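Local coordinates for protein serine protease inhibitor (Thermoanaerobacter tengcongensis, PDB 2PEF) that is a serpin that probably inhibits serine endopeptidases, captured here in the latent state, at residues A[8-12]-A[62-66]; A[70-75]-A[111-116]; A[19-24]-A[272-277]. One frame throughout, in Å; residues are numbered along the deposited sequence.

Helix 7-22 and the residues just after it supply the first segments of interactions 1 and 3, so this one helix is tied near its start to the loop 62-66 and at its end to strand 255-273 and helix 275-280. The centres of interactions 1 and 3 are about 19 Å apart. Interactions 1 and 2 are closer, with centres about 15 Å apart, and they touch: F9 and I65 pack on L70, Y73 and L74 of helix 67-80. Interactions 2 and 3 are remote, about 24 Å between centres. Along the chain the segments of interactions 1 and 3 alternate, those of interaction 2 follow 62-66, and interaction 3 brings the late strand-helix junction to the end of helix 7-22 in the serpin fold.

Interaction 1 (A[8-12]-A[62-66]); sequences KFIYN and GKDIS
K8 and D64 form the ionic part of the contact, approaching from opposite directions. The lysine chain bends at chi3 (-82°) and chi4, which carries NZ to D64 OD2 at 2.6 Å, on the syn lone pair of that oxygen. The other carboxylate oxygen takes one bond from the amide: N12 ND2 donates to D64 OD1 at 2.9 Å (N-H...O 140°), with OD1 in the amide plane and met almost along its C-O axis. N12 ND2 also lies 2.8 Å from G62 O, a weak and more bent bond. The amide is thereby held between side chain and backbone of one turn, and the carboxylate between K8 and N12. The apolar part is I65, whose CD1 lies 4.0 Å from N12 CB and 4.1 Å from K8 CG. K63 lays CD 3.5 Å from N12 OD1, while its NZ goes on to a salt bridge with D15. Within the turn, I65 N bonds to G62 O at 3.1 Å, closing a type II' turn with K63 at positive phi (64°). The arrangement is a tight turn joining helices 51-62 and 67-80 of the serpin helical region, clasped by helix 7-22.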
ATOM      1  N   LYS A   8      -6.555  19.623   0.841  1.00 14.43           N
ATOM      2  CA  LYS A   8      -5.237  19.604   0.200  1.00 15.43           C
ATOM      3  C   LYS A   8      -4.551  18.250   0.378  1.00 14.18           C
ATOM      4  O   LYS A   8      -4.107  17.647  -0.597  1.00 13.84           O
ATOM      5  CB  LYS A   8      -4.343  20.739   0.713  1.00 14.63           C
ATOM      6  CG  LYS A   8      -2.917  20.709   0.150  1.00 17.31           C
ATOM      7  CD  LYS A   8      -2.165  22.013   0.394  1.00 18.08           C
ATOM      8  CE  LYS A   8      -2.511  23.080  -0.643  1.00 21.47           C
ATOM      9  NZ  LYS A   8      -2.249  22.644  -2.047  1.00 23.60           N
ATOM     10  N   PHE A   9      -4.475  17.772   1.619  1.00 13.46           N
ATOM     11  CA  PHE A   9      -3.882  16.461   1.888  1.00 12.78           C
ATOM     12  C   PHE A   9      -4.636  15.328   1.188  1.00 12.34           C
ATOM     13  O   PHE A   9      -4.017  14.453   0.585  1.00 12.28           O
ATOM     14  CB  PHE A   9      -3.789  16.177   3.394  1.00 13.17           C
ATOM     15  CG  PHE A   9      -3.296  14.788   3.713  1.00 13.93           C
ATOM     16  CD1 PHE A   9      -1.934  14.506   3.729  1.00 16.10           C
ATOM     17  CD2 PHE A   9      -4.198  13.757   3.985  1.00 15.61           C
ATOM     18  CE1 PHE A   9      -1.470  13.218   4.017  1.00 13.33           C
ATOM     19  CE2 PHE A   9      -3.743  12.462   4.272  1.00 13.06           C
ATOM     20  CZ  PHE A   9      -2.379  12.198   4.289  1.00 13.44           C
ATOM     21  N   ILE A  10      -5.962  15.335   1.283  1.00 12.51           N
ATOM     22  CA  ILE A  10      -6.764  14.277   0.666  1.00 13.09           C
ATOM     23  C   ILE A  10      -6.510  14.188  -0.845  1.00 13.26           C
ATOM     24  O   ILE A  10      -6.136  13.126  -1.350  1.00 13.21           O
ATOM     25  CB  ILE A  10      -8.277  14.422   0.981  1.00 13.56           C
ATOM     26  CG1 ILE A  10      -8.518  14.249   2.486  1.00 14.68           C
ATOM     27  CG2 ILE A  10      -9.097  13.404   0.185  1.00 14.31           C
ATOM     28  CD1 ILE A  10      -9.921  14.595   2.957  1.00 13.71           C
ATOM     29  N   TYR A  11      -6.688  15.294  -1.561  1.00 14.12           N
ATOM     30  CA  TYR A  11      -6.567  15.242  -3.019  1.00 14.82           C
ATOM     31  C   TYR A  11      -5.127  15.073  -3.515  1.00 14.01           C
ATOM     32  O   TYR A  11      -4.899  14.391  -4.516  1.00 14.50           O
ATOM     33  CB  TYR A  11      -7.303  16.401  -3.698  1.00 15.89           C
ATOM     34  CG  TYR A  11      -8.804  16.171  -3.777  1.00 17.51           C
ATOM     35  CD1 TYR A  11      -9.665  16.748  -2.845  1.00 21.42           C
ATOM     36  CD2 TYR A  11      -9.356  15.358  -4.770  1.00 20.48           C
ATOM     37  CE1 TYR A  11     -11.038  16.538  -2.907  1.00 21.99           C
ATOM     38  CE2 TYR A  11     -10.733  15.137  -4.839  1.00 21.32           C
ATOM     39  CZ  TYR A  11     -11.565  15.728  -3.902  1.00 19.92           C
ATOM     40  OH  TYR A  11     -12.926  15.520  -3.960  1.00 19.49           O
ATOM     41  N   ASN A  12      -4.159  15.650  -2.806  1.00 14.17           N
ATOM     42  CA  ASN A  12      -2.748  15.410  -3.128  1.00 13.30           C
ATOM     43  C   ASN A  12      -2.345  13.951  -2.891  1.00 13.10           C
ATOM     44  O   ASN A  12      -1.675  13.346  -3.726  1.00 14.19           O
ATOM     45  CB  ASN A  12      -1.821  16.367  -2.368  1.00 12.81           C
ATOM     46  CG  ASN A  12      -1.822  17.774  -2.951  1.00 15.02           C
ATOM     47  OD1 ASN A  12      -2.724  18.154  -3.706  1.00 12.46           O
ATOM     48  ND2 ASN A  12      -0.800  18.550  -2.612  1.00 15.96           N
ATOM     49  N   GLY A  62       3.920  14.732  -2.348  1.00 14.36           N
ATOM     50  CA  GLY A  62       2.945  15.715  -1.894  1.00 13.45           C
ATOM     51  C   GLY A  62       2.718  16.915  -2.788  1.00 14.48           C
ATOM     52  O   GLY A  62       1.936  17.796  -2.436  1.00 14.20           O
ATOM     53  N   LYS A  63       3.400  16.944  -3.933  1.00 14.36           N
ATOM     54  CA  LYS A  63       3.326  18.063  -4.887  1.00 15.53           C
ATOM     55  C   LYS A  63       3.884  19.357  -4.287  1.00 15.00           C
ATOM     56  O   LYS A  63       5.098  19.567  -4.262  1.00 14.78           O
ATOM     57  CB  LYS A  63       1.892  18.286  -5.381  1.00 16.71           C
ATOM     58  CG  LYS A  63       1.245  17.104  -6.070  1.00 19.88           C
ATOM     59  CD  LYS A  63      -0.248  17.322  -6.096  1.00 23.15           C
ATOM     60  CE  LYS A  63      -0.915  16.646  -7.260  1.00 23.87           C
ATOM     61  NZ  LYS A  63      -2.310  17.146  -7.356  1.00 24.45           N
ATOM     62  N   ASP A  64       2.987  20.205  -3.789  1.00 14.87           N
ATOM     63  CA  ASP A  64       3.359  21.495  -3.209  1.00 15.85           C
ATOM     64  C   ASP A  64       3.536  21.440  -1.688  1.00 16.47           C
ATOM     65  O   ASP A  64       3.896  22.442  -1.062  1.00 17.29           O
ATOM     66  CB  ASP A  64       2.332  22.568  -3.592  1.00 16.07           C
ATOM     67  CG  ASP A  64       0.939  22.275  -3.050  1.00 18.22           C
ATOM     68  OD1 ASP A  64       0.543  21.092  -2.980  1.00 21.26           O
ATOM     69  OD2 ASP A  64       0.231  23.245  -2.708  1.00 21.22           O
ATOM     70  N   ILE A  65       3.281  20.273  -1.101  1.00 16.83           N
ATOM     71  CA  ILE A  65       3.423  20.091   0.343  1.00 16.60           C
ATOM     72  C   ILE A  65       4.884  19.824   0.705  1.00 16.40           C
ATOM     73  O   ILE A  65       5.524  18.935   0.136  1.00 17.14           O
ATOM     74  CB  ILE A  65       2.512  18.948   0.879  1.00 16.74           C
ATOM     75  CG1 ILE A  65       1.048  19.206   0.502  1.00 17.74           C
ATOM     76  CG2 ILE A  65       2.660  18.801   2.398  1.00 17.85           C
ATOM     77  CD1 ILE A  65       0.120  18.042   0.760  1.00 15.75           C
ATOM     78  N   SER A  66       5.404  20.605   1.651  1.00 16.87           N
ATOM     79  CA  SER A  66       6.773  20.441   2.143  1.00 17.78           C
ATOM     80  C   SER A  66       6.862  19.217   3.054  1.00 17.54           C
ATOM     81  O   SER A  66       5.840  18.743   3.559  1.00 19.00           O
ATOM     82  CB  SER A  66       7.204  21.682   2.917  1.00 17.04           C
ATOM     83  OG  SER A  66       6.571  21.733   4.185  1.00 17.01           O
TER

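Interaction 2 (A[70-75]-A[111-116]); sequences LNKYLY and IIADYY
N71 is at the centre of this helix-helix contact and meets I111, Y115 and Y116. Y116 OH donates to N71 OD1 at 2.7 Å, tilted from the carbonyl plane; OD1 lies at the edge of the phenol ring, and amide and ring stand almost perpendicular. N71 CB rests over one face of the Y115 ring, 4.1 Å from the ring centroid and 22° off the normal, a CH-pi contact offset toward the rim. I111 CG2 comes within 3.5 Å of N71 ND2.

Beside this core, Y75 CB touches the edge of Y115 at CD2 (3.7 Å), and Y115 O lies in the plane of the Y75 ring, 3.6 Å from Y75 CD1. K72 runs alongside Y115 in the same direction, its CG 3.9 Å from Y115 CE2. L74 CD1 reaches the edge of the Y116 ring, 3.7 Å from Y116 OH.

Y116 leaves its backbone pointing away from helix 67-80, but with CG anti to the carbonyl carbon (chi1 -64°) the ring turns back to N71. Farther out, N47 OD1 takes a bond from N71 ND2, and A43 of helix 35-46 packs on both L74 and Y116. The axes of segments 70-75 and 111-116 approach to 9.5 Å, their N-to-C directions 42° apart: an oblique helix-helix packing that sets helix 106-116 against helix 67-80 in the serpin fold.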
ATOM      1  N   LEU A  70       4.144  17.527   5.486  1.00 15.57           N
ATOM      2  CA  LEU A  70       3.797  16.132   5.233  1.00 17.11           C
ATOM      3  C   LEU A  70       3.975  15.281   6.492  1.00 15.57           C
ATOM      4  O   LEU A  70       3.156  14.397   6.758  1.00 14.84           O
ATOM      5  CB  LEU A  70       4.598  15.549   4.060  1.00 16.87           C
ATOM      6  CG  LEU A  70       4.126  14.184   3.535  1.00 20.47           C
ATOM      7  CD1 LEU A  70       2.755  14.279   2.872  1.00 19.16           C
ATOM      8  CD2 LEU A  70       5.140  13.591   2.572  1.00 19.97           C
ATOM      9  N   ASN A  71       5.039  15.556   7.248  1.00 14.25           N
ATOM     10  CA  ASN A  71       5.274  14.918   8.544  1.00 15.14           C
ATOM     11  C   ASN A  71       4.095  15.127   9.485  1.00 15.00           C
ATOM     12  O   ASN A  71       3.611  14.178  10.108  1.00 15.49           O
ATOM     13  CB  ASN A  71       6.541  15.470   9.214  1.00 14.29           C
ATOM     14  CG  ASN A  71       7.817  15.002   8.551  1.00 15.49           C
ATOM     15  OD1 ASN A  71       7.821  14.058   7.758  1.00 17.32           O
ATOM     16  ND2 ASN A  71       8.919  15.674   8.867  1.00 13.73           N
ATOM     17  N   LYS A  72       3.646  16.379   9.586  1.00 14.78           N
ATOM     18  CA  LYS A  72       2.523  16.721  10.455  1.00 15.39           C
ATOM     19  C   LYS A  72       1.247  16.024   9.987  1.00 14.80           C
ATOM     20  O   LYS A  72       0.517  15.444  10.794  1.00 16.44           O
ATOM     21  CB  LYS A  72       2.323  18.237  10.508  1.00 14.27           C
ATOM     22  CG  LYS A  72       3.502  18.984  11.103  1.00 15.28           C
ATOM     23  CD  LYS A  72       3.137  20.416  11.452  1.00 18.49           C
ATOM     24  CE  LYS A  72       4.321  21.149  12.062  1.00 22.88           C
ATOM     25  NZ  LYS A  72       5.338  21.525  11.041  1.00 28.72           N
ATOM     26  N   TYR A  73       0.995  16.076   8.681  1.00 14.52           N
ATOM     27  CA  TYR A  73      -0.172  15.422   8.089  1.00 14.66           C
ATOM     28  C   TYR A  73      -0.190  13.918   8.362  1.00 14.50           C
ATOM     29  O   TYR A  73      -1.209  13.359   8.774  1.00 15.26           O
ATOM     30  CB  TYR A  73      -0.187  15.634   6.575  1.00 14.60           C
ATOM     31  CG  TYR A  73      -0.811  16.916   6.069  1.00 14.72           C
ATOM     32  CD1 TYR A  73      -0.168  17.671   5.085  1.00 13.68           C
ATOM     33  CD2 TYR A  73      -2.045  17.364   6.539  1.00 15.99           C
ATOM     34  CE1 TYR A  73      -0.732  18.837   4.590  1.00 15.12           C
ATOM     35  CE2 TYR A  73      -2.620  18.536   6.048  1.00 14.78           C
ATOM     36  CZ  TYR A  73      -1.957  19.262   5.071  1.00 14.75           C
ATOM     37  OH  TYR A  73      -2.507  20.421   4.576  1.00 17.25           O
ATOM     38  N   LEU A  74       0.942  13.262   8.116  1.00 14.91           N
ATOM     39  CA  LEU A  74       1.019  11.810   8.246  1.00 14.30           C
ATOM     40  C   LEU A  74       0.939  11.370   9.703  1.00 14.33           C
ATOM     41  O   LEU A  74       0.261  10.392  10.024  1.00 15.02           O
ATOM     42  CB  LEU A  74       2.279  11.267   7.567  1.00 14.55           C
ATOM     43  CG  LEU A  74       2.250  11.307   6.036  1.00 17.27           C
ATOM     44  CD1 LEU A  74       3.569  10.833   5.473  1.00 17.75           C
ATOM     45  CD2 LEU A  74       1.096  10.477   5.470  1.00 14.50           C
ATOM     46  N   TYR A  75       1.616  12.107  10.580  1.00 13.46           N
ATOM     47  CA  TYR A  75       1.497  11.878  12.011  1.00 14.13           C
ATOM     48  C   TYR A  75       0.033  11.954  12.445  1.00 13.01           C
ATOM     49  O   TYR A  75      -0.446  11.094  13.173  1.00 12.89           O
ATOM     50  CB  TYR A  75       2.352  12.885  12.794  1.00 14.25           C
ATOM     51  CG  TYR A  75       2.039  12.945  14.268  1.00 15.89           C
ATOM     52  CD1 TYR A  75       2.510  11.964  15.140  1.00 14.35           C
ATOM     53  CD2 TYR A  75       1.278  13.989  14.795  1.00 19.81           C
ATOM     54  CE1 TYR A  75       2.227  12.016  16.497  1.00 15.51           C
ATOM     55  CE2 TYR A  75       0.986  14.048  16.153  1.00 18.10           C
ATOM     56  CZ  TYR A  75       1.464  13.061  16.995  1.00 18.61           C
ATOM     57  OH  TYR A  75       1.169  13.127  18.335  1.00 19.82           O
ATOM     58  N   ILE A 111      12.907  13.247  14.456  1.00 18.22           N
ATOM     59  CA  ILE A 111      11.753  13.403  13.569  1.00 16.73           C
ATOM     60  C   ILE A 111      11.061  12.057  13.340  1.00 16.61           C
ATOM     61  O   ILE A 111       9.836  11.946  13.444  1.00 17.00           O
ATOM     62  CB  ILE A 111      12.162  14.040  12.216  1.00 16.83           C
ATOM     63  CG1 ILE A 111      12.645  15.479  12.432  1.00 17.15           C
ATOM     64  CG2 ILE A 111      10.995  14.013  11.218  1.00 15.72           C
ATOM     65  CD1 ILE A 111      13.502  16.024  11.308  1.00 16.43           C
ATOM     66  N   ILE A 112      11.865  11.038  13.061  1.00 16.50           N
ATOM     67  CA  ILE A 112      11.375   9.693  12.780  1.00 17.61           C
ATOM     68  C   ILE A 112      10.739   9.041  14.018  1.00 17.66           C
ATOM     69  O   ILE A 112       9.683   8.413  13.919  1.00 17.28           O
ATOM     70  CB  ILE A 112      12.499   8.841  12.115  1.00 18.92           C
ATOM     71  CG1 ILE A 112      12.295   8.774  10.595  1.00 18.97           C
ATOM     72  CG2 ILE A 112      12.580   7.445  12.683  1.00 22.48           C
ATOM     73  CD1 ILE A 112      12.313  10.119   9.890  1.00 23.69           C
ATOM     74  N   ALA A 113      11.367   9.215  15.179  1.00 17.49           N
ATOM     75  CA  ALA A 113      10.796   8.728  16.436  1.00 18.32           C
ATOM     76  C   ALA A 113       9.512   9.476  16.799  1.00 18.69           C
ATOM     77  O   ALA A 113       8.538   8.867  17.253  1.00 19.99           O
ATOM     78  CB  ALA A 113      11.812   8.840  17.567  1.00 18.41           C
ATOM     79  N   ASP A 114       9.514  10.790  16.589  1.00 18.49           N
ATOM     80  CA  ASP A 114       8.394  11.641  16.998  1.00 18.43           C
ATOM     81  C   ASP A 114       7.168  11.557  16.095  1.00 17.65           C
ATOM     82  O   ASP A 114       6.056  11.366  16.582  1.00 17.26           O
ATOM     83  CB  ASP A 114       8.835  13.101  17.145  1.00 19.34           C
ATOM     84  CG  ASP A 114       9.621  13.355  18.423  1.00 22.55           C
ATOM     85  OD1 ASP A 114       9.582  12.510  19.343  1.00 24.61           O
ATOM     86  OD2 ASP A 114      10.277  14.415  18.509  1.00 25.54           O
ATOM     87  N   TYR A 115       7.375  11.717  14.789  1.00 15.84           N
ATOM     88  CA  TYR A 115       6.274  11.756  13.825  1.00 14.96           C
ATOM     89  C   TYR A 115       5.865  10.384  13.298  1.00 14.79           C
ATOM     90  O   TYR A 115       4.718  10.190  12.895  1.00 13.50           O
ATOM     91  CB  TYR A 115       6.632  12.669  12.649  1.00 15.18           C
ATOM     92  CG  TYR A 115       6.608  14.141  12.991  1.00 13.47           C
ATOM     93  CD1 TYR A 115       7.741  14.779  13.493  1.00 15.97           C
ATOM     94  CD2 TYR A 115       5.448  14.893  12.819  1.00 15.02           C
ATOM     95  CE1 TYR A 115       7.717  16.137  13.809  1.00 16.81           C
ATOM     96  CE2 TYR A 115       5.413  16.247  13.126  1.00 14.04           C
ATOM     97  CZ  TYR A 115       6.548  16.862  13.624  1.00 15.39           C
ATOM     98  OH  TYR A 115       6.519  18.201  13.936  1.00 16.43           O
ATOM     99  N   TYR A 116       6.804   9.441  13.293  1.00 14.57           N
ATOM    100  CA  TYR A 116       6.564   8.133  12.681  1.00 15.38           C
ATOM    101  C   TYR A 116       6.634   6.974  13.670  1.00 15.58           C
ATOM    102  O   TYR A 116       6.443   5.818  13.284  1.00 15.20           O
ATOM    103  CB  TYR A 116       7.533   7.908  11.513  1.00 14.86           C
ATOM    104  CG  TYR A 116       7.313   8.896  10.394  1.00 12.69           C
ATOM    105  CD1 TYR A 116       7.974  10.122  10.385  1.00 12.07           C
ATOM    106  CD2 TYR A 116       6.410   8.624   9.363  1.00 12.95           C
ATOM    107  CE1 TYR A 116       7.766  11.051   9.369  1.00 12.79           C
ATOM    108  CE2 TYR A 116       6.190   9.551   8.337  1.00 12.67           C
ATOM    109  CZ  TYR A 116       6.872  10.762   8.350  1.00 13.57           C
ATOM    110  OH  TYR A 116       6.665  11.690   7.349  1.00 13.81           O
TER

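Interaction 3 (A[19-24]-A[272-277]); sequences ELFKNS and IKMNET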
ATOM      1  N   GLU A  19      -1.540   7.465  -9.015  1.00 13.05           N
ATOM      2  CA  GLU A  19      -0.370   7.418  -9.894  1.00 13.31           C
ATOM      3  C   GLU A  19       0.519   6.222  -9.549  1.00 13.31           C
ATOM      4  O   GLU A  19       1.024   5.534 -10.439  1.00 13.02           O
ATOM      5  CB  GLU A  19       0.426   8.724  -9.859  1.00 14.62           C
ATOM      6  CG  GLU A  19      -0.288   9.909 -10.508  1.00 18.22           C
ATOM      7  CD  GLU A  19      -0.761   9.626 -11.929  1.00 20.88           C
ATOM      8  OE1 GLU A  19       0.070   9.209 -12.760  1.00 21.37           O
ATOM      9  OE2 GLU A  19      -1.968   9.818 -12.208  1.00 25.87           O
ATOM     10  N   LEU A  20       0.689   5.965  -8.253  1.00 13.67           N
ATOM     11  CA  LEU A  20       1.415   4.783  -7.801  1.00 13.02           C
ATOM     12  C   LEU A  20       0.737   3.507  -8.305  1.00 13.53           C
ATOM     13  O   LEU A  20       1.385   2.661  -8.921  1.00 13.80           O
ATOM     14  CB  LEU A  20       1.527   4.768  -6.271  1.00 13.98           C
ATOM     15  CG  LEU A  20       2.508   3.786  -5.630  1.00 11.34           C
ATOM     16  CD1 LEU A  20       3.949   4.078  -6.053  1.00 15.49           C
ATOM     17  CD2 LEU A  20       2.374   3.832  -4.111  1.00 13.02           C
ATOM     18  N   PHE A  21      -0.571   3.392  -8.059  1.00 12.13           N
ATOM     19  CA  PHE A  21      -1.359   2.240  -8.506  1.00 12.70           C
ATOM     20  C   PHE A  21      -1.275   2.005 -10.012  1.00 12.82           C
ATOM     21  O   PHE A  21      -0.926   0.908 -10.451  1.00 12.92           O
ATOM     22  CB  PHE A  21      -2.817   2.383  -8.057  1.00 12.15           C
ATOM     23  CG  PHE A  21      -3.731   1.302  -8.577  1.00 11.64           C
ATOM     24  CD1 PHE A  21      -3.537  -0.029  -8.221  1.00  9.93           C
ATOM     25  CD2 PHE A  21      -4.804   1.623  -9.404  1.00 10.32           C
ATOM     26  CE1 PHE A  21      -4.397  -1.025  -8.692  1.00  9.04           C
ATOM     27  CE2 PHE A  21      -5.663   0.637  -9.877  1.00 13.07           C
ATOM     28  CZ  PHE A  21      -5.459  -0.688  -9.523  1.00 11.13           C
ATOM     29  N   LYS A  22      -1.563   3.039 -10.802  1.00 13.64           N
ATOM     30  CA  LYS A  22      -1.679   2.874 -12.255  1.00 15.03           C
ATOM     31  C   LYS A  22      -0.351   2.542 -12.948  1.00 15.72           C
ATOM     32  O   LYS A  22      -0.336   2.153 -14.123  1.00 16.04           O
ATOM     33  CB  LYS A  22      -2.355   4.094 -12.894  1.00 16.43           C
ATOM     34  CG  LYS A  22      -1.472   5.329 -13.017  1.00 18.41           C
ATOM     35  CD  LYS A  22      -2.307   6.580 -13.268  1.00 20.46           C
ATOM     36  CE  LYS A  22      -2.935   6.583 -14.649  1.00 19.16           C
ATOM     37  NZ  LYS A  22      -3.706   7.837 -14.898  1.00 21.42           N
ATOM     38  N   ASN A  23       0.751   2.699 -12.220  1.00 15.40           N
ATOM     39  CA  ASN A  23       2.069   2.335 -12.726  1.00 16.38           C
ATOM     40  C   ASN A  23       2.627   1.038 -12.121  1.00 16.55           C
ATOM     41  O   ASN A  23       3.764   0.648 -12.407  1.00 16.79           O
ATOM     42  CB  ASN A  23       3.046   3.503 -12.550  1.00 17.28           C
ATOM     43  CG  ASN A  23       2.715   4.681 -13.452  1.00 20.29           C
ATOM     44  OD1 ASN A  23       2.346   5.758 -12.978  1.00 24.02           O
ATOM     45  ND2 ASN A  23       2.837   4.480 -14.764  1.00 20.56           N
ATOM     46  N   SER A  24       1.808   0.366 -11.312  1.00 16.51           N
ATOM     47  CA  SER A  24       2.212  -0.848 -10.594  1.00 17.26           C
ATOM     48  C   SER A  24       1.395  -2.080 -11.004  1.00 18.39           C
ATOM     49  O   SER A  24       1.406  -3.106 -10.314  1.00 18.90           O
ATOM     50  CB  SER A  24       2.087  -0.626  -9.084  1.00 17.60           C
ATOM     51  OG  SER A  24       2.870   0.472  -8.658  1.00 17.09           O
ATOM     52  N   ILE A 272       6.521  -5.887  -5.858  1.00 17.62           N
ATOM     53  CA  ILE A 272       6.905  -4.970  -6.927  1.00 17.03           C
ATOM     54  C   ILE A 272       8.054  -4.039  -6.522  1.00 17.51           C
ATOM     55  O   ILE A 272       8.099  -3.546  -5.394  1.00 18.14           O
ATOM     56  CB  ILE A 272       5.680  -4.171  -7.471  1.00 18.38           C
ATOM     57  CG1 ILE A 272       6.037  -3.428  -8.762  1.00 21.66           C
ATOM     58  CG2 ILE A 272       5.084  -3.231  -6.403  1.00 16.48           C
ATOM     59  CD1 ILE A 272       4.846  -3.145  -9.659  1.00 28.01           C
ATOM     60  N   LYS A 273       8.983  -3.831  -7.452  1.00 17.56           N
ATOM     61  CA  LYS A 273      10.040  -2.840  -7.299  1.00 18.25           C
ATOM     62  C   LYS A 273       9.503  -1.502  -7.801  1.00 17.46           C
ATOM     63  O   LYS A 273       9.008  -1.407  -8.927  1.00 16.34           O
ATOM     64  CB  LYS A 273      11.276  -3.272  -8.088  1.00 17.59           C
ATOM     65  CG  LYS A 273      12.492  -2.371  -7.932  1.00 22.46           C
ATOM     66  CD  LYS A 273      13.691  -2.975  -8.640  1.00 21.37           C
ATOM     67  CE  LYS A 273      14.768  -1.937  -8.888  1.00 24.31           C
ATOM     68  NZ  LYS A 273      16.009  -2.537  -9.452  1.00 24.70           N
ATOM     69  N   MET A 274       9.581  -0.477  -6.954  1.00 18.42           N
ATOM     70  CA  MET A 274       8.935   0.806  -7.242  1.00 18.43           C
ATOM     71  C   MET A 274       9.847   1.887  -7.836  1.00 19.36           C
ATOM     72  O   MET A 274       9.398   3.006  -8.083  1.00 19.54           O
ATOM     73  CB  MET A 274       8.221   1.324  -5.988  1.00 19.09           C
ATOM     74  CG  MET A 274       6.868   0.669  -5.768  1.00 17.15           C
ATOM     75  SD  MET A 274       6.087   1.169  -4.232  1.00 19.46           S
ATOM     76  CE  MET A 274       4.427   0.578  -4.533  1.00 21.40           C
ATOM     77  N   ASN A 275      11.109   1.544  -8.080  1.00 19.39           N
ATOM     78  CA  ASN A 275      12.091   2.498  -8.603  1.00 19.19           C
ATOM     79  C   ASN A 275      11.609   3.302  -9.813  1.00 20.22           C
ATOM     80  O   ASN A 275      11.588   4.533  -9.769  1.00 20.84           O
ATOM     81  CB  ASN A 275      13.406   1.792  -8.939  1.00 19.53           C
ATOM     82  CG  ASN A 275      14.167   1.356  -7.706  1.00 19.42           C
ATOM     83  OD1 ASN A 275      13.579   0.900  -6.721  1.00 21.64           O
ATOM     84  ND2 ASN A 275      15.487   1.487  -7.757  1.00 19.67           N
ATOM     85  N   GLU A 276      11.214   2.595 -10.872  1.00 20.75           N
ATOM     86  CA  GLU A 276      10.814   3.212 -12.143  1.00 22.19           C
ATOM     87  C   GLU A 276       9.574   4.097 -12.011  1.00 21.12           C
ATOM     88  O   GLU A 276       9.512   5.185 -12.591  1.00 20.74           O
ATOM     89  CB  GLU A 276      10.590   2.142 -13.215  1.00 22.38           C
ATOM     90  CG  GLU A 276      11.872   1.579 -13.824  1.00 24.09           C
ATOM     91  CD  GLU A 276      11.614   0.635 -14.994  1.00 24.99           C
ATOM     92  OE1 GLU A 276      10.434   0.347 -15.296  1.00 26.16           O
ATOM     93  OE2 GLU A 276      12.598   0.185 -15.620  1.00 27.84           O
ATOM     94  N   THR A 277       8.594   3.623 -11.245  1.00 20.92           N
ATOM     95  CA  THR A 277       7.393   4.404 -10.943  1.00 21.29           C
ATOM     96  C   THR A 277       7.759   5.713 -10.242  1.00 20.73           C
ATOM     97  O   THR A 277       7.277   6.786 -10.617  1.00 21.14           O
ATOM     98  CB  THR A 277       6.412   3.595 -10.065  1.00 21.13           C
ATOM     99  OG1 THR A 277       5.970   2.439 -10.785  1.00 23.61           O
ATOM    100  CG2 THR A 277       5.204   4.435  -9.672  1.00 22.83           C
TER
HETATM  101  O   HOH W   1       6.347   1.994 -13.392  1.00 31.51           O
HETATM  102  O   HOH W   2       5.607   0.350  -9.150  1.00 25.00           O
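L20, N23 and S24 meet I272, M274 and T277 through aliphatic groups and hydroxyls, with no ring face or edge between them; the one ring of these segments, F21, points away and packs on I366 and T368 of strand 362-372. The peptide group of S24 instead receives I272 CD1, 3.5 Å from S24 O, an oxygen that also bonds to Y270 OH. L20 and M274 cross at about a right angle, with L20 CD1 3.8 Å from M274 CE. CG of L20 is anti to the backbone N (chi1 -167°), which brings the two methyls to the end of the extended methionine; CD1 also touches T277 CG2. With an alanine at L20 both methyls are gone, and M274 CE is likely to lose its partner on the helix and be freer to turn.

The polar side is wet. T277 OG1 binds two waters at 2.7 Å each: one donates to N23 O, the other to S24 OG at 2.8 Å. S24 OG in turn donates to L20 O at 2.7 Å, from above the carbonyl plane. The chemistry thus implies two halves: direct van der Waals contact among the L20, M274 and T277 methyls, and water-bridged hydroxyls of T277 and S24.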